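Local atomic coordinates of isomerase/lactonizing enzyme (Agrobacterium tumefaciens, PDB entry 1RVK), a protein that is of unknown function but belongs to the magnesium-dependent enolase superfamily, in the mandelate racemase/muconate lactonizing enzyme family, and probably acts on a carboxylate substrate. Residues Arg163-Ile168 against Tyr328-Leu333. Residues are numbered along the deposited sequence; the frame is centred on the assembly and turned at random.
Sequences RGYKGI and YERGLL
With CG set opposite the carbonyl carbon (chi1 -72°), Tyr165 directs its ring at strand 328-333, where Arg330 has its CG swung away from the backbone N (chi1 -156°) and its chain extended as far as NE; the two side chains cross at about a right angle. They meet through a hydrogen bond from Arg330 NH1 to Tyr165 OH, 3.0 Å long, with the phenol oxygen at the guanidinium edge and nearly in its plane. Arg330 CB and CD also lie 4.1 Å from Tyr165 CE1, so the aliphatic stem packs beside the hydroxyl end of the ring. Leu333 approaches from the opposite direction to the tyrosine, its CD2 methyl 3.9 Å from Tyr165 CZ. The guanidiniums of Arg163 and Arg330 gather round the carboxylate of Asp340, which forms a salt bridge with each; Arg163 NH2 lies 4.4 Å from Arg330 NH1. The carbonyls of Met353 and Asp351 accept further bonds from Arg163 and Arg330 respectively. Gly164, with positive phi, closes helix 150-163 in a Schellman motif just before Tyr165. The contact thus ties the turn between helix 150-163 and strand 167-171 to strand 328-333, both strands flanking 130-137 in the modified TIM barrel, (beta/alpha)7beta, of the enolase superfamily.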
loop_
_atom_site.group_PDB
_atom_site.type_symbol
_atom_site.label_atom_id
_atom_site.label_comp_id
_atom_site.label_asym_id
_atom_site.label_seq_id
_atom_site.Cartn_x
_atom_site.Cartn_y
_atom_site.Cartn_z
ATOM N N ARG A 163 15.552 -1.233 15.519
ATOM C CA ARG A 163 14.128 -1.172 15.851
ATOM C C ARG A 163 13.483 -2.556 15.845
ATOM O O ARG A 163 12.484 -2.784 16.528
ATOM C CB ARG A 163 13.390 -0.264 14.861
ATOM C CG ARG A 163 11.876 -0.235 15.033
ATOM C CD ARG A 163 11.449 0.361 16.368
ATOM N NE ARG A 163 9.991 0.384 16.507
ATOM C CZ ARG A 163 9.247 -0.670 16.837
ATOM N NH1 ARG A 163 9.812 -1.846 17.074
ATOM N NH2 ARG A 163 7.929 -0.547 16.923
ATOM N N GLY A 164 14.042 -3.472 15.062
ATOM C CA GLY A 164 13.497 -4.816 15.021
ATOM C C GLY A 164 13.114 -5.340 13.650
ATOM O O GLY A 164 12.798 -6.517 13.512
ATOM N N TYR A 165 13.135 -4.476 12.640
ATOM C CA TYR A 165 12.785 -4.894 11.284
ATOM C C TYR A 165 13.719 -5.999 10.800
ATOM O O TYR A 165 14.937 -5.872 10.904
ATOM C CB TYR A 165 12.874 -3.701 10.325
ATOM C CG TYR A 165 11.771 -2.680 10.497
ATOM C CD1 TYR A 165 10.485 -2.932 10.021
ATOM C CD2 TYR A 165 12.013 -1.457 11.126
ATOM C CE1 TYR A 165 9.467 -1.990 10.160
ATOM C CE2 TYR A 165 10.994 -0.505 11.274
ATOM C CZ TYR A 165 9.726 -0.783 10.786
ATOM O OH TYR A 165 8.716 0.141 10.918
ATOM N N LYS A 166 13.143 -7.079 10.272
ATOM C CA LYS A 166 13.929 -8.198 9.756
ATOM C C LYS A 166 14.135 -8.062 8.247
ATOM O O LYS A 166 14.894 -8.817 7.636
ATOM C CB LYS A 166 13.235 -9.525 10.066
ATOM C CG LYS A 166 13.310 -9.950 11.533
ATOM C CD LYS A 166 12.591 -11.278 11.743
ATOM C CE LYS A 166 12.985 -11.949 13.054
ATOM N NZ LYS A 166 12.709 -11.122 14.254
ATOM N N GLY A 167 13.451 -7.089 7.658
ATOM C CA GLY A 167 13.566 -6.836 6.232
ATOM C C GLY A 167 13.546 -5.337 6.004
ATOM O O GLY A 167 12.960 -4.604 6.794
ATOM N N ILE A 168 14.185 -4.881 4.932
ATOM C CA ILE A 168 14.243 -3.456 4.615
ATOM C C ILE A 168 14.147 -3.254 3.112
ATOM O O ILE A 168 14.851 -3.924 2.356
ATOM C CB ILE A 168 15.582 -2.839 5.083
ATOM C CG1 ILE A 168 15.708 -2.967 6.600
ATOM C CG2 ILE A 168 15.663 -1.367 4.664
ATOM C CD1 ILE A 168 17.082 -2.595 7.129
ATOM N N TYR A 328 4.221 -7.481 5.633
ATOM C CA TYR A 328 3.274 -6.384 5.718
ATOM C C TYR A 328 4.257 -5.245 5.458
ATOM O O TYR A 328 5.364 -5.244 6.008
ATOM C CB TYR A 328 2.678 -6.232 7.118
ATOM C CG TYR A 328 2.099 -4.852 7.374
ATOM C CD1 TYR A 328 2.739 -3.955 8.231
ATOM C CD2 TYR A 328 0.906 -4.448 6.771
ATOM C CE1 TYR A 328 2.205 -2.694 8.487
ATOM C CE2 TYR A 328 0.359 -3.183 7.019
ATOM C CZ TYR A 328 1.015 -2.315 7.883
ATOM O OH TYR A 328 0.474 -1.081 8.169
ATOM N N GLU A 329 3.880 -4.307 4.600
ATOM C CA GLU A 329 4.753 -3.184 4.271
ATOM C C GLU A 329 4.518 -2.042 5.247
ATOM O O GLU A 329 3.466 -1.408 5.222
ATOM C CB GLU A 329 4.485 -2.717 2.836
ATOM C CG GLU A 329 5.412 -1.613 2.375
ATOM C CD GLU A 329 5.306 -1.329 0.892
ATOM O OE1 GLU A 329 6.097 -0.496 0.407
ATOM O OE2 GLU A 329 4.441 -1.936 0.214
ATOM N N ARG A 330 5.504 -1.782 6.106
ATOM C CA ARG A 330 5.383 -0.724 7.106
ATOM C C ARG A 330 6.187 0.504 6.692
ATOM O O ARG A 330 7.417 0.470 6.643
ATOM C CB ARG A 330 5.864 -1.245 8.466
ATOM C CG ARG A 330 5.288 -0.509 9.679
ATOM C CD ARG A 330 5.476 -1.345 10.949
ATOM N NE ARG A 330 4.746 -0.802 12.095
ATOM C CZ ARG A 330 5.260 0.028 12.998
ATOM N NH1 ARG A 330 6.524 0.421 12.908
ATOM N NH2 ARG A 330 4.502 0.474 13.992
ATOM N N GLY A 331 5.478 1.585 6.389
ATOM C CA GLY A 331 6.129 2.812 5.969
ATOM C C GLY A 331 5.139 3.721 5.265
ATOM O O GLY A 331 3.929 3.532 5.409
ATOM N N LEU A 332 5.625 4.680 4.480
ATOM C CA LEU A 332 7.054 4.888 4.248
ATOM C C LEU A 332 7.787 5.524 5.427
ATOM O O LEU A 332 7.222 6.340 6.161
ATOM C CB LEU A 332 7.247 5.736 2.987
ATOM C CG LEU A 332 6.652 5.096 1.729
ATOM C CD1 LEU A 332 6.829 6.019 0.538
ATOM C CD2 LEU A 332 7.329 3.760 1.477
ATOM N N LEU A 333 9.055 5.147 5.581
ATOM C CA LEU A 333 9.910 5.612 6.675
ATOM C C LEU A 333 11.013 6.582 6.250
ATOM O O LEU A 333 11.496 6.542 5.116
ATOM C CB LEU A 333 10.562 4.403 7.358
ATOM C CG LEU A 333 9.851 3.567 8.431
ATOM C CD1 LEU A 333 8.349 3.707 8.366
ATOM C CD2 LEU A 333 10.283 2.120 8.273
#